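Local coordinates for maternal effect protein oskar (Drosophila melanogaster, PDB 5A4A), which probably binds RNA through its SGNH-hydrolase-like OSK domain and serves as the maternal inducer of the Drosophila germline, at residues M33-R38 with Y187-K192; F170-A175 with N191-Q196; I155-C160 with L199-T204. All coordinates share one frame; numbering follows the deposited sequence.

Interaction 1: M33-R38 with Y187-K192. With SO4 (sulfate ion), chain B; SO4 (sulfate ion), chain F.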
loop_
_atom_site.group_PDB
_atom_site.type_symbol
_atom_site.label_atom_id
_atom_site.label_comp_id
_atom_site.label_asym_id
_atom_site.label_seq_id
_atom_site.Cartn_x
_atom_site.Cartn_y
_atom_site.Cartn_z
ATOM N N MET A 33 2.916 -0.367 -4.399
ATOM C CA MET A 33 3.831 0.690 -3.998
ATOM C C MET A 33 5.292 0.229 -4.010
ATOM O O MET A 33 6.176 1.018 -4.320
ATOM C CB MET A 33 3.433 1.281 -2.643
ATOM C CG MET A 33 2.177 2.148 -2.704
ATOM S SD MET A 33 2.413 3.548 -3.806
ATOM C CE MET A 33 3.924 4.184 -3.116
ATOM N N LEU A 34 5.542 -1.046 -3.703
ATOM C CA LEU A 34 6.893 -1.598 -3.815
ATOM C C LEU A 34 7.430 -1.395 -5.234
ATOM O O LEU A 34 8.551 -0.922 -5.425
ATOM C CB LEU A 34 6.910 -3.081 -3.443
ATOM C CG LEU A 34 8.280 -3.783 -3.463
ATOM C CD1 LEU A 34 9.265 -3.035 -2.583
ATOM C CD2 LEU A 34 8.166 -5.227 -2.999
ATOM N N TYR A 35 6.616 -1.735 -6.232
ATOM C CA TYR A 35 7.038 -1.596 -7.619
ATOM C C TYR A 35 7.187 -0.139 -8.043
ATOM O O TYR A 35 8.142 0.213 -8.741
ATOM C CB TYR A 35 6.065 -2.322 -8.548
ATOM C CG TYR A 35 6.488 -2.376 -10.002
ATOM C CD1 TYR A 35 7.705 -2.950 -10.385
ATOM C CD2 TYR A 35 5.647 -1.891 -10.997
ATOM C CE1 TYR A 35 8.069 -3.008 -11.715
ATOM C CE2 TYR A 35 5.999 -1.946 -12.318
ATOM C CZ TYR A 35 7.209 -2.512 -12.680
ATOM O OH TYR A 35 7.539 -2.561 -14.013
ATOM N N LEU A 36 6.236 0.697 -7.638
ATOM C CA LEU A 36 6.351 2.133 -7.853
ATOM C C LEU A 36 7.689 2.637 -7.338
ATOM O O LEU A 36 8.396 3.359 -8.036
ATOM C CB LEU A 36 5.213 2.887 -7.166
ATOM C CG LEU A 36 5.274 4.403 -7.386
ATOM C CD1 LEU A 36 5.168 4.678 -8.860
ATOM C CD2 LEU A 36 4.164 5.119 -6.642
ATOM N N ALA A 37 8.040 2.242 -6.120
ATOM C CA ALA A 37 9.289 2.700 -5.514
ATOM C C ALA A 37 10.525 2.145 -6.217
ATOM O O ALA A 37 11.544 2.836 -6.335
ATOM C CB ALA A 37 9.314 2.364 -4.027
ATOM N N ARG A 38 10.432 0.906 -6.693
ATOM C CA ARG A 38 11.560 0.276 -7.378
ATOM C C ARG A 38 11.832 0.995 -8.688
ATOM O O ARG A 38 12.977 1.271 -9.050
ATOM C CB ARG A 38 11.258 -1.196 -7.646
ATOM C CG ARG A 38 12.342 -1.931 -8.417
ATOM C CD ARG A 38 13.648 -1.960 -7.648
ATOM N NE ARG A 38 14.529 -2.998 -8.181
ATOM C CZ ARG A 38 15.670 -3.373 -7.615
ATOM N NH1 ARG A 38 16.074 -2.783 -6.502
ATOM N NH2 ARG A 38 16.404 -4.349 -8.162
ATOM N N TYR A 187 -0.936 -10.226 -10.341
ATOM C CA TYR A 187 -0.951 -8.769 -10.230
ATOM C C TYR A 187 -0.775 -8.165 -11.610
ATOM O O TYR A 187 0.071 -8.619 -12.373
ATOM C CB TYR A 187 0.218 -8.312 -9.349
ATOM C CG TYR A 187 -0.055 -8.400 -7.871
ATOM C CD1 TYR A 187 -0.337 -9.614 -7.261
ATOM C CD2 TYR A 187 -0.053 -7.252 -7.086
ATOM C CE1 TYR A 187 -0.599 -9.684 -5.902
ATOM C CE2 TYR A 187 -0.312 -7.313 -5.727
ATOM C CZ TYR A 187 -0.588 -8.521 -5.143
ATOM O OH TYR A 187 -0.841 -8.566 -3.788
ATOM N N LEU A 188 -1.581 -7.154 -11.934
ATOM C CA LEU A 188 -1.375 -6.383 -13.160
ATOM C C LEU A 188 -0.793 -5.030 -12.754
ATOM O O LEU A 188 -1.493 -4.182 -12.178
ATOM C CB LEU A 188 -2.693 -6.176 -13.925
ATOM C CG LEU A 188 -2.507 -5.664 -15.364
ATOM C CD1 LEU A 188 -1.800 -6.742 -16.198
ATOM C CD2 LEU A 188 -3.823 -5.258 -16.005
ATOM N N PHE A 189 0.489 -4.826 -13.033
ATOM C CA PHE A 189 1.179 -3.641 -12.532
ATOM C C PHE A 189 0.962 -2.393 -13.365
ATOM O O PHE A 189 0.622 -2.470 -14.545
ATOM C CB PHE A 189 2.666 -3.928 -12.363
ATOM C CG PHE A 189 2.958 -4.814 -11.201
ATOM C CD1 PHE A 189 3.036 -4.279 -9.921
ATOM C CD2 PHE A 189 3.101 -6.189 -11.373
ATOM C CE1 PHE A 189 3.280 -5.094 -8.826
ATOM C CE2 PHE A 189 3.352 -7.008 -10.290
ATOM C CZ PHE A 189 3.439 -6.462 -9.014
ATOM N N TRP A 190 1.114 -1.237 -12.720
ATOM C CA TRP A 190 1.015 0.024 -13.419
ATOM C C TRP A 190 2.225 0.156 -14.342
ATOM O O TRP A 190 3.353 -0.152 -13.956
ATOM C CB TRP A 190 0.979 1.191 -12.423
ATOM C CG TRP A 190 0.041 0.989 -11.248
ATOM C CD1 TRP A 190 -1.141 0.286 -11.233
ATOM C CD2 TRP A 190 0.208 1.520 -9.920
ATOM N NE1 TRP A 190 -1.705 0.342 -9.968
ATOM C CE2 TRP A 190 -0.893 1.083 -9.152
ATOM C CE3 TRP A 190 1.191 2.306 -9.310
ATOM C CZ2 TRP A 190 -1.041 1.424 -7.797
ATOM C CZ3 TRP A 190 1.047 2.635 -7.968
ATOM C CH2 TRP A 190 -0.063 2.194 -7.227
ATOM N N ASN A 191 1.987 0.610 -15.569
ATOM C CA ASN A 191 3.096 0.787 -16.506
ATOM C C ASN A 191 3.757 2.144 -16.279
ATOM O O ASN A 191 3.464 2.807 -15.285
ATOM C CB ASN A 191 2.667 0.560 -17.965
ATOM C CG ASN A 191 1.731 1.635 -18.494
ATOM O OD1 ASN A 191 1.468 2.640 -17.844
ATOM N ND2 ASN A 191 1.226 1.419 -19.697
ATOM N N LYS A 192 4.655 2.556 -17.172
ATOM C CA LYS A 192 5.366 3.817 -16.959
ATOM C C LYS A 192 4.415 5.007 -16.817
ATOM O O LYS A 192 4.579 5.847 -15.936
ATOM C CB LYS A 192 6.396 4.081 -18.066
ATOM C CG LYS A 192 7.158 5.391 -17.859
ATOM C CD LYS A 192 8.414 5.468 -18.721
ATOM C CE LYS A 192 9.636 5.913 -17.912
ATOM N NZ LYS A 192 10.644 4.817 -17.791
HETATM S S SO4 B . 6.654 -0.362 -18.241
HETATM O O1 SO4 B . 6.907 -1.472 -19.152
HETATM O O2 SO4 B . 7.901 0.096 -17.644
HETATM O O3 SO4 B . 6.058 0.751 -18.977
HETATM O O4 SO4 B . 5.764 -0.836 -17.190
HETATM S S SO4 F . 18.560 -5.198 -5.179
HETATM O O1 SO4 F . 18.622 -5.168 -6.632
HETATM O O2 SO4 F . 17.830 -6.381 -4.739
HETATM O O3 SO4 F . 19.913 -5.216 -4.638
HETATM O O4 SO4 F . 17.869 -4.004 -4.682
#
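Tyr35 reaches from helix 31-40 onto the side chain of Phe189 and the carbonyl of Trp190. The two rings, of Tyr35 and Phe189, meet at an oblique angle, their planes 58° apart and their centroids 5.0 Å from each other, with Tyr35 CD2 lying 3.7 Å from Phe189 CD1. At CE2 the tyrosine ring turns its edge to Trp190 O, 3.6 Å away and near the ring plane. With chi1 at -173°, the Tyr35 ring swings away from its own backbone N and out from the helix toward the loop.

Beside this pair, Leu36 and Met33 of the same helix meet the indole of Trp190. Leu36 CD2 comes to 4.2 Å from Trp190 CZ3 and Met33 SD to 4.4 Å from Trp190 CH2, both at the edge of the indole near its plane. No hydrogen bond crosses between the segments, so side-chain packing carries the contact.

Second-shell partners surround the indole: Phe32 and Phe173 pack their rings against that of Trp190, which also touches Val198 of helix 192-204. Farther along helix 31-40, away from the loop, Arg38 binds a sulfate, probably from the crystallisation liquor, through NH1 and NH2. This is largely buried aromatic packing that joins helix 31-40 to the loop leading into helix 192-204 of the SGNH-hydrolase-like OSK domain.

Interaction 2: F170-A175 with N191-Q196. With SO4 (sulfate ion), chain B; SO4 (sulfate ion), chain C.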
loop_
_atom_site.group_PDB
_atom_site.type_symbol
_atom_site.label_atom_id
_atom_site.label_comp_id
_atom_site.label_asym_id
_atom_site.label_seq_id
_atom_site.Cartn_x
_atom_site.Cartn_y
_atom_site.Cartn_z
ATOM N N PHE A 170 -6.708 1.019 -19.361
ATOM C CA PHE A 170 -5.707 -0.011 -19.610
ATOM C C PHE A 170 -4.405 0.525 -20.187
ATOM O O PHE A 170 -3.380 -0.149 -20.124
ATOM C CB PHE A 170 -6.265 -1.154 -20.450
ATOM C CG PHE A 170 -7.087 -2.112 -19.658
ATOM C CD1 PHE A 170 -6.498 -2.895 -18.678
ATOM C CD2 PHE A 170 -8.448 -2.211 -19.864
ATOM C CE1 PHE A 170 -7.251 -3.775 -17.930
ATOM C CE2 PHE A 170 -9.207 -3.089 -19.120
ATOM C CZ PHE A 170 -8.606 -3.874 -18.151
ATOM N N ASP A 171 -4.428 1.746 -20.712
ATOM C CA ASP A 171 -3.194 2.345 -21.209
ATOM C C ASP A 171 -2.252 2.767 -20.069
ATOM O O ASP A 171 -1.136 3.229 -20.312
ATOM C CB ASP A 171 -3.481 3.502 -22.178
ATOM C CG ASP A 171 -3.987 4.746 -21.480
ATOM O OD1 ASP A 171 -4.540 4.637 -20.365
ATOM O OD2 ASP A 171 -3.831 5.843 -22.059
ATOM N N CYS A 172 -2.703 2.587 -18.831
ATOM C CA CYS A 172 -1.875 2.859 -17.652
ATOM C C CYS A 172 -1.390 1.574 -16.983
ATOM O O CYS A 172 -0.773 1.622 -15.911
ATOM C CB CYS A 172 -2.665 3.674 -16.635
ATOM S SG CYS A 172 -3.026 5.360 -17.170
ATOM N N PHE A 173 -1.686 0.432 -17.595
ATOM C CA PHE A 173 -1.301 -0.854 -17.028
ATOM C C PHE A 173 -0.466 -1.631 -18.020
ATOM O O PHE A 173 -0.542 -1.401 -19.228
ATOM C CB PHE A 173 -2.535 -1.675 -16.638
ATOM C CG PHE A 173 -3.245 -1.150 -15.429
ATOM C CD1 PHE A 173 -4.049 -0.019 -15.514
ATOM C CD2 PHE A 173 -3.099 -1.783 -14.204
ATOM C CE1 PHE A 173 -4.692 0.477 -14.391
ATOM C CE2 PHE A 173 -3.733 -1.311 -13.086
ATOM C CZ PHE A 173 -4.542 -0.172 -13.173
ATOM N N GLN A 174 0.324 -2.555 -17.490
ATOM C CA GLN A 174 1.100 -3.486 -18.306
ATOM C C GLN A 174 0.168 -4.456 -19.028
ATOM O O GLN A 174 -1.012 -4.550 -18.694
ATOM C CB GLN A 174 2.111 -4.214 -17.419
ATOM C CG GLN A 174 3.220 -3.274 -16.926
ATOM C CD GLN A 174 4.244 -3.946 -16.037
ATOM O OE1 GLN A 174 4.012 -5.033 -15.501
ATOM N NE2 GLN A 174 5.385 -3.289 -15.861
ATOM N N ALA A 175 0.698 -5.171 -20.017
ATOM C CA ALA A 175 -0.115 -6.039 -20.873
ATOM C C ALA A 175 -0.512 -7.352 -20.205
ATOM O O ALA A 175 -1.613 -7.860 -20.433
ATOM C CB ALA A 175 0.609 -6.318 -22.189
ATOM N N ASN A 191 1.987 0.610 -15.569
ATOM C CA ASN A 191 3.096 0.787 -16.506
ATOM C C ASN A 191 3.757 2.144 -16.279
ATOM O O ASN A 191 3.464 2.807 -15.285
ATOM C CB ASN A 191 2.667 0.560 -17.965
ATOM C CG ASN A 191 1.731 1.635 -18.494
ATOM O OD1 ASN A 191 1.468 2.640 -17.844
ATOM N ND2 ASN A 191 1.226 1.419 -19.697
ATOM N N LYS A 192 4.655 2.556 -17.172
ATOM C CA LYS A 192 5.366 3.817 -16.959
ATOM C C LYS A 192 4.415 5.007 -16.817
ATOM O O LYS A 192 4.579 5.847 -15.936
ATOM C CB LYS A 192 6.396 4.081 -18.066
ATOM C CG LYS A 192 7.158 5.391 -17.859
ATOM C CD LYS A 192 8.414 5.468 -18.721
ATOM C CE LYS A 192 9.636 5.913 -17.912
ATOM N NZ LYS A 192 10.644 4.817 -17.791
ATOM N N ILE A 193 3.418 5.066 -17.691
ATOM C CA ILE A 193 2.421 6.138 -17.653
ATOM C C ILE A 193 1.604 6.080 -16.354
ATOM O O ILE A 193 1.381 7.101 -15.689
ATOM C CB ILE A 193 1.485 6.050 -18.873
ATOM C CG1 ILE A 193 2.287 6.201 -20.168
ATOM C CG2 ILE A 193 0.376 7.085 -18.783
ATOM C CD1 ILE A 193 1.522 5.779 -21.418
ATOM N N GLY A 194 1.159 4.877 -16.003
ATOM C CA GLY A 194 0.394 4.661 -14.787
ATOM C C GLY A 194 1.155 5.031 -13.534
ATOM O O GLY A 194 0.622 5.732 -12.667
ATOM N N ARG A 195 2.400 4.576 -13.434
ATOM C CA ARG A 195 3.226 4.913 -12.276
ATOM C C ARG A 195 3.420 6.410 -12.139
ATOM O O ARG A 195 3.360 6.954 -11.050
ATOM C CB ARG A 195 4.587 4.221 -12.377
ATOM C CG ARG A 195 4.531 2.719 -12.268
ATOM C CD ARG A 195 5.925 2.113 -12.142
ATOM N NE ARG A 195 6.816 2.380 -13.276
ATOM C CZ ARG A 195 6.891 1.625 -14.370
ATOM N NH1 ARG A 195 6.079 0.599 -14.521
ATOM N NH2 ARG A 195 7.758 1.913 -15.331
ATOM N N GLN A 196 3.670 7.084 -13.248
ATOM C CA GLN A 196 3.883 8.522 -13.158
ATOM C C GLN A 196 2.605 9.263 -12.774
ATOM O O GLN A 196 2.667 10.209 -12.005
ATOM C CB GLN A 196 4.526 9.113 -14.421
ATOM C CG GLN A 196 5.288 10.424 -14.148
ATOM C CD GLN A 196 6.370 10.294 -13.061
ATOM O OE1 GLN A 196 6.498 11.161 -12.194
ATOM N NE2 GLN A 196 7.163 9.219 -13.123
HETATM S S SO4 B . 6.654 -0.362 -18.241
HETATM O O1 SO4 B . 6.907 -1.472 -19.152
HETATM O O2 SO4 B . 7.901 0.096 -17.644
HETATM O O3 SO4 B . 6.058 0.751 -18.977
HETATM O O4 SO4 B . 5.764 -0.836 -17.190
HETATM S S SO4 C . 4.216 -6.081 -20.205
HETATM O O1 SO4 C . 4.802 -6.674 -21.400
HETATM O O2 SO4 C . 5.281 -5.733 -19.256
HETATM O O3 SO4 C . 3.504 -4.862 -20.602
HETATM O O4 SO4 C . 3.316 -7.043 -19.570
#
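Asn191 turns its side-chain amide against the backbone of Asp171, Cys172 and Phe173, and its two ends do different work. The ND2 end donates to Asp171 O at 3.0 Å; that oxygen lies close to the amide plane of Asn191, whereas the donor stands well above the carbonyl plane of Asp171. The OD1 end faces its own helix and accepts from Gly194 N at 2.9 Å, in a nearly straight bond (171° at the hydrogen). This is an N-cap, made possible by a chi1 of 69° that folds CG between the backbone N and the carbonyl carbon. Asn191 N adds a bond to Cys172 O at 3.0 Å, so the residue ties both its main chain and its side chain to the loop.

Close fit continues along the first helical turn. Gly194 CA makes a CA-H...O contact with Cys172 O, where a side chain on that residue would collide with the oxygen. Beside it, Cys172 SG rests 4.1 Å from Ile193 CG2.

On another flank Gln174 and Arg195 converge on one sulfate, probably a crystallisation component. Gln174 NE2 gives O4 of this ion an almost straight bond of 2.8 Å, and Arg195 offers both NH1 and NH2 from the edge of its guanidinium, NH2 reaching O2 at 2.9 Å. One guanidinium face lies over the Asn191-Lys192 peptide, and Lys192 N also donates to the ion.

The cap anchors the start of helix 192-204 to loop 170-175, while Arg195 packs on helix 31-40, forming a salt bridge with Glu40.

Interaction 3: I155-C160 with L199-T204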
loop_
_atom_site.group_PDB
_atom_site.type_symbol
_atom_site.label_atom_id
_atom_site.label_comp_id
_atom_site.label_asym_id
_atom_site.label_seq_id
_atom_site.Cartn_x
_atom_site.Cartn_y
_atom_site.Cartn_z
ATOM N N ILE A 155 -5.621 10.786 0.009
ATOM C CA ILE A 155 -5.296 11.057 -1.383
ATOM C C ILE A 155 -5.988 10.061 -2.302
ATOM O O ILE A 155 -5.785 8.851 -2.191
ATOM C CB ILE A 155 -3.771 10.981 -1.585
ATOM C CG1 ILE A 155 -3.093 11.985 -0.647
ATOM C CG2 ILE A 155 -3.393 11.215 -3.049
ATOM C CD1 ILE A 155 -1.577 11.875 -0.612
ATOM N N ASP A 156 -6.795 10.580 -3.223
ATOM C CA ASP A 156 -7.508 9.732 -4.170
ATOM C C ASP A 156 -6.619 9.433 -5.384
ATOM O O ASP A 156 -6.506 10.251 -6.304
ATOM C CB ASP A 156 -8.832 10.410 -4.565
ATOM C CG ASP A 156 -9.512 9.763 -5.773
ATOM O OD1 ASP A 156 -9.259 8.578 -6.087
ATOM O OD2 ASP A 156 -10.318 10.460 -6.417
ATOM N N ILE A 157 -5.980 8.263 -5.380
ATOM C CA ILE A 157 -5.224 7.818 -6.554
ATOM C C ILE A 157 -6.070 6.982 -7.513
ATOM O O ILE A 157 -5.679 6.761 -8.665
ATOM C CB ILE A 157 -3.939 7.010 -6.187
ATOM C CG1 ILE A 157 -4.286 5.721 -5.433
ATOM C CG2 ILE A 157 -2.965 7.875 -5.382
ATOM C CD1 ILE A 157 -3.116 4.700 -5.383
ATOM N N HIS A 158 -7.202 6.483 -7.021
ATOM C CA HIS A 158 -8.101 5.659 -7.827
ATOM C C HIS A 158 -8.553 6.387 -9.098
ATOM O O HIS A 158 -8.524 5.826 -10.188
ATOM C CB HIS A 158 -9.323 5.233 -6.999
ATOM C CG HIS A 158 -10.212 4.253 -7.698
ATOM N ND1 HIS A 158 -11.294 4.641 -8.466
ATOM C CD2 HIS A 158 -10.190 2.898 -7.744
ATOM C CE1 HIS A 158 -11.888 3.572 -8.958
ATOM N NE2 HIS A 158 -11.240 2.499 -8.536
ATOM N N SER A 159 -8.947 7.650 -8.956
ATOM C CA SER A 159 -9.518 8.408 -10.072
ATOM C C SER A 159 -8.595 8.577 -11.280
ATOM O O SER A 159 -9.059 8.591 -12.423
ATOM C CB SER A 159 -10.016 9.779 -9.592
ATOM O OG SER A 159 -11.116 9.623 -8.712
ATOM N N CYS A 160 -7.292 8.682 -11.040
ATOM C CA CYS A 160 -6.362 8.912 -12.140
ATOM C C CYS A 160 -6.184 7.685 -13.035
ATOM O O CYS A 160 -5.624 7.789 -14.120
ATOM C CB CYS A 160 -5.005 9.424 -11.636
ATOM S SG CYS A 160 -3.858 8.177 -10.966
ATOM N N LEU A 199 2.195 8.690 -8.924
ATOM C CA LEU A 199 3.232 9.431 -8.216
ATOM C C LEU A 199 2.917 10.928 -8.209
ATOM O O LEU A 199 3.026 11.589 -7.179
ATOM C CB LEU A 199 4.612 9.154 -8.833
ATOM C CG LEU A 199 5.796 9.867 -8.167
ATOM C CD1 LEU A 199 5.922 9.470 -6.702
ATOM C CD2 LEU A 199 7.114 9.593 -8.921
ATOM N N GLN A 200 2.495 11.459 -9.351
ATOM C CA GLN A 200 2.165 12.878 -9.428
ATOM C C GLN A 200 0.920 13.260 -8.632
ATOM O O GLN A 200 0.867 14.340 -8.052
ATOM C CB GLN A 200 2.071 13.332 -10.881
ATOM C CG GLN A 200 3.422 13.223 -11.598
ATOM C CD GLN A 200 4.512 14.030 -10.901
ATOM O OE1 GLN A 200 4.287 15.171 -10.497
ATOM N NE2 GLN A 200 5.693 13.437 -10.757
ATOM N N VAL A 201 -0.075 12.384 -8.577
ATOM C CA VAL A 201 -1.239 12.671 -7.736
ATOM C C VAL A 201 -0.831 12.767 -6.264
ATOM O O VAL A 201 -1.291 13.651 -5.540
ATOM C CB VAL A 201 -2.355 11.610 -7.896
ATOM C CG1 VAL A 201 -3.420 11.776 -6.811
ATOM C CG2 VAL A 201 -2.993 11.716 -9.272
ATOM N N ILE A 202 0.027 11.851 -5.827
ATOM C CA ILE A 202 0.479 11.832 -4.434
ATOM C C ILE A 202 1.303 13.075 -4.121
ATOM O O ILE A 202 1.056 13.760 -3.122
ATOM C CB ILE A 202 1.294 10.556 -4.112
ATOM C CG1 ILE A 202 0.410 9.311 -4.248
ATOM C CG2 ILE A 202 1.901 10.646 -2.698
ATOM C CD1 ILE A 202 1.198 7.971 -4.183
ATOM N N GLU A 203 2.263 13.393 -4.988
ATOM C CA GLU A 203 3.134 14.540 -4.728
ATOM C C GLU A 203 2.360 15.850 -4.716
ATOM O O GLU A 203 2.545 16.688 -3.831
ATOM C CB GLU A 203 4.264 14.629 -5.763
ATOM C CG GLU A 203 5.294 13.507 -5.672
ATOM C CD GLU A 203 6.587 13.865 -6.383
ATOM O OE1 GLU A 203 6.710 15.023 -6.823
ATOM O OE2 GLU A 203 7.480 13.006 -6.502
ATOM N N THR A 204 1.492 16.036 -5.704
ATOM C CA THR A 204 0.797 17.310 -5.838
ATOM C C THR A 204 -0.208 17.510 -4.701
ATOM O O THR A 204 -0.546 18.640 -4.356
ATOM C CB THR A 204 0.113 17.440 -7.204
ATOM O OG1 THR A 204 -0.817 16.365 -7.383
ATOM C CG2 THR A 204 1.153 17.382 -8.309
#
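In this part of the SGNH-hydrolase-like fold, an apolar layer lies between helix 192-204 and the end of strand 154-155 with the turn that follows it. Val201 stands at the centre, and its two methyl groups serve different neighbours. Val201 CG1 comes 3.5 Å from Asp156 O and 3.8 Å from Ile155 CG2, the Ile155 and Val201 side chains lying alongside and running opposite ways; Val201 CG2 lies 3.9 Å from Cys160 CB. A chi1 of 168° sets CG1 opposite the backbone N, which leaves CG2 to face the turn. Replacing Val201 with an alanine would probably open a gap between Ile155 and Cys160 and leave both with less apolar cover from the helix.

Ile202, the next residue, extends the layer inward. Its side chain lies aslant that of Ile157, with Ile202 CG1 3.8 Å from Ile157 CG2, and Ile202 CG2 lies 4.2 Å from Ile155 CD1. The contact thus rests on methyl and methylene groups.

The turn is stiffened from within by Asp156. Its OD1 accepts from Ser159 N at 3.0 Å, an Asx motif, while OD2 uses its syn lone pair to take the Ser159 hydroxyl at 2.6 Å. Both carboxylate oxygens are therefore engaged with one residue, and Asn121 adds a further bond to OD1.

Around this layer, Ile155 touches Ile118 and Thr120 of strand 116-120, and Ile202 reaches Ile82 of strand 80-84 and Leu22 of strand 21-22, setting the helix against the central sheet, while Cys160 O accepting from Arg197 ties the turn to it.

In the fold
Helix 192-204 and its approach form the common thread of all three contacts. Interactions 1 and 2 have centres about 9 Å apart, share Asn191 and Lys192, and touch directly: Arg195 NH1 lies 2.9 Å from Trp190 O, and Gln174 N lies 3.0 Å from Phe189 O, both probable hydrogen bonds. They also border one sulfate, an anion site that could hint at where a phosphate might bind in this RNA-binding domain, although the ion itself probably came from crystallisation. Interaction 3 lies about 14 Å from each of the others, centre to centre. It holds the later turns of the helix, and interaction 2 is nested within the chain loop it closes.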